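PA14 domain-containing protein (Clostridium clariflavum, PDB 6QDI) probably senses extracellular polysaccharides as the sugar-binding, calcium-containing tandem PA14 part of a membrane-bound RsgI-type anti-sigma factor. Local coordinates at residues 226-231 against 256-261. Sequence-based numbering, arbitrary orientation.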
loop_
_atom_site.group_PDB
_atom_site.type_symbol
_atom_site.label_atom_id
_atom_site.label_comp_id
_atom_site.label_asym_id
_atom_site.label_seq_id
_atom_site.Cartn_x
_atom_site.Cartn_y
_atom_site.Cartn_z
ATOM N N LEU A 226 -13.931 -4.731 17.204
ATOM C CA LEU A 226 -14.824 -3.815 16.523
ATOM C C LEU A 226 -16.122 -3.628 17.282
ATOM O O LEU A 226 -16.866 -4.596 17.529
ATOM C CB LEU A 226 -15.188 -4.328 15.124
ATOM C CG LEU A 226 -16.084 -3.411 14.304
ATOM C CD1 LEU A 226 -15.353 -2.143 13.863
ATOM C CD2 LEU A 226 -16.595 -4.140 13.069
ATOM N N TRP A 227 -16.396 -2.370 17.616
ATOM C CA TRP A 227 -17.644 -1.928 18.252
ATOM C C TRP A 227 -18.472 -1.188 17.207
ATOM O O TRP A 227 -17.987 -0.263 16.552
ATOM C CB TRP A 227 -17.340 -0.963 19.398
ATOM C CG TRP A 227 -16.594 -1.567 20.520
ATOM C CD1 TRP A 227 -15.253 -1.827 20.609
ATOM C CD2 TRP A 227 -17.160 -2.033 21.769
ATOM N NE1 TRP A 227 -14.954 -2.376 21.836
ATOM C CE2 TRP A 227 -16.096 -2.511 22.569
ATOM C CE3 TRP A 227 -18.450 -2.047 22.303
ATOM C CZ2 TRP A 227 -16.297 -3.037 23.850
ATOM C CZ3 TRP A 227 -18.652 -2.545 23.578
ATOM C CH2 TRP A 227 -17.574 -3.029 24.341
ATOM N N ILE A 228 -19.726 -1.595 17.060
ATOM C CA ILE A 228 -20.680 -1.003 16.121
ATOM C C ILE A 228 -21.891 -0.627 16.971
ATOM O O ILE A 228 -22.519 -1.507 17.598
ATOM C CB ILE A 228 -21.065 -2.051 15.025
ATOM C CG1 ILE A 228 -19.891 -2.334 14.102
ATOM C CG2 ILE A 228 -22.303 -1.649 14.307
ATOM C CD1 ILE A 228 -19.423 -1.194 13.251
ATOM N N ASP A 229 -22.200 0.664 17.017
ATOM C CA ASP A 229 -23.292 1.146 17.867
ATOM C C ASP A 229 -23.186 0.630 19.287
ATOM O O ASP A 229 -24.156 0.241 19.934
ATOM C CB ASP A 229 -24.652 0.897 17.234
ATOM C CG ASP A 229 -24.903 1.768 16.022
ATOM O OD1 ASP A 229 -24.349 2.895 15.957
ATOM O OD2 ASP A 229 -25.692 1.339 15.134
ATOM N N ARG A 230 -21.954 0.648 19.818
ATOM C CA ARG A 230 -21.634 0.287 21.210
ATOM C C ARG A 230 -21.945 -1.165 21.543
ATOM O O ARG A 230 -22.084 -1.503 22.713
ATOM C CB ARG A 230 -22.248 1.264 22.204
ATOM C CG ARG A 230 -21.842 2.665 21.876
ATOM C CD ARG A 230 -22.267 3.640 22.952
ATOM N NE ARG A 230 -22.007 4.980 22.505
ATOM C CZ ARG A 230 -22.524 6.043 23.105
ATOM N NH1 ARG A 230 -23.141 5.955 24.299
ATOM N NH2 ARG A 230 -22.390 7.209 22.524
ATOM N N GLN A 231 -21.936 -2.016 20.518
ATOM C CA GLN A 231 -21.981 -3.476 20.687
ATOM C C GLN A 231 -20.680 -4.052 20.178
ATOM O O GLN A 231 -20.206 -3.672 19.081
ATOM C CB GLN A 231 -23.137 -4.051 19.872
ATOM C CG GLN A 231 -24.504 -3.555 20.307
ATOM C CD GLN A 231 -24.898 -4.028 21.689
ATOM O OE1 GLN A 231 -24.546 -5.126 22.127
ATOM N NE2 GLN A 231 -25.636 -3.189 22.395
ATOM N N GLN A 256 -28.053 6.477 7.626
ATOM C CA GLN A 256 -27.891 6.053 8.980
ATOM C C GLN A 256 -26.437 6.246 9.411
ATOM O O GLN A 256 -25.528 5.976 8.644
ATOM C CB GLN A 256 -28.302 4.571 9.107
ATOM C CG GLN A 256 -28.166 3.982 10.482
ATOM C CD GLN A 256 -28.779 2.634 10.624
ATOM O OE1 GLN A 256 -29.465 2.139 9.706
ATOM N NE2 GLN A 256 -28.589 2.042 11.790
ATOM N N ARG A 257 -26.225 6.705 10.638
ATOM C CA ARG A 257 -24.901 6.892 11.201
ATOM C C ARG A 257 -24.672 5.766 12.177
ATOM O O ARG A 257 -25.370 5.620 13.180
ATOM C CB ARG A 257 -24.755 8.269 11.852
ATOM C CG ARG A 257 -24.452 9.351 10.854
ATOM C CD ARG A 257 -24.649 10.747 11.407
ATOM N NE ARG A 257 -24.086 10.951 12.745
ATOM C CZ ARG A 257 -22.850 11.352 13.057
ATOM N NH1 ARG A 257 -22.513 11.468 14.327
ATOM N NH2 ARG A 257 -21.914 11.562 12.136
ATOM N N VAL A 258 -23.676 4.936 11.870
ATOM C CA VAL A 258 -23.289 3.794 12.679
ATOM C C VAL A 258 -22.054 4.189 13.460
ATOM O O VAL A 258 -21.017 4.515 12.879
ATOM C CB VAL A 258 -23.020 2.554 11.765
ATOM C CG1 VAL A 258 -22.515 1.401 12.577
ATOM C CG2 VAL A 258 -24.238 2.227 10.921
ATOM N N GLU A 259 -22.141 4.213 14.778
ATOM C CA GLU A 259 -20.992 4.585 15.628
ATOM C C GLU A 259 -19.955 3.472 15.576
ATOM O O GLU A 259 -20.287 2.316 15.756
ATOM C CB GLU A 259 -21.458 4.830 17.049
ATOM C CG GLU A 259 -20.410 5.469 17.949
ATOM C CD GLU A 259 -20.933 5.696 19.377
ATOM O OE1 GLU A 259 -20.286 5.329 20.403
ATOM O OE2 GLU A 259 -21.979 6.232 19.529
ATOM N N VAL A 260 -18.685 3.826 15.338
ATOM C CA VAL A 260 -17.634 2.820 15.227
ATOM C C VAL A 260 -16.502 3.124 16.176
ATOM O O VAL A 260 -16.015 4.268 16.256
ATOM C CB VAL A 260 -17.144 2.671 13.783
ATOM C CG1 VAL A 260 -16.613 3.925 13.160
ATOM C CG2 VAL A 260 -16.150 1.538 13.621
ATOM N N MET A 261 -16.018 2.056 16.814
ATOM C CA MET A 261 -14.727 2.090 17.523
ATOM C C MET A 261 -13.999 0.825 17.093
ATOM O O MET A 261 -14.485 -0.291 17.298
ATOM C CB MET A 261 -14.901 2.129 19.034
ATOM C CG MET A 261 -13.567 2.169 19.775
ATOM S SD MET A 261 -13.713 2.221 21.551
ATOM C CE MET A 261 -14.520 3.741 21.834
HETATM O O HOH W 1 -26.958 3.359 13.817
HETATM O O HOH W 2 -19.566 1.677 18.641
#
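With CG of Glu259 trans to its backbone N (chi1 -169°) and the chain beyond it extended, the carboxylate reaches across to Arg230, whose straight run from CG to NE presents the guanidinium edge to it, the side chains crossing at a slant. In this side-on salt bridge Arg230 NE meets Glu259 OE1 at 2.7 Å, almost straight, and Arg230 NH2 reaches Glu259 OE2 at 3.2 Å, longer and bent, the planes 57° apart. Asp229 puts CG beside its backbone N (chi1 -70°), and Asp229 OD1 accepts from Glu259 N at 2.8 Å, the donor lying above the Asp229 carboxylate plane. This short side chain stands in for a backbone carbonyl at the type I' hairpin turn Ile228 to Gln231 of the second PA14 domain, and Asp tolerates the left-handed backbone needed here. Its OD2 is joined through a water to Gln256 NE2 and Arg257 O; Lys253 N holds Gln256 OE1. Before the turn, antiparallel Trp227 and Met261 exchange two backbone hydrogen bonds, and Met261 SD lies obliquely over the five-membered ring of Trp227, 4.9 Å from its centroid. On the other face branched side chains suit burial, Ile228 CG2 pressing on Val258 CG1 at 3.5 Å.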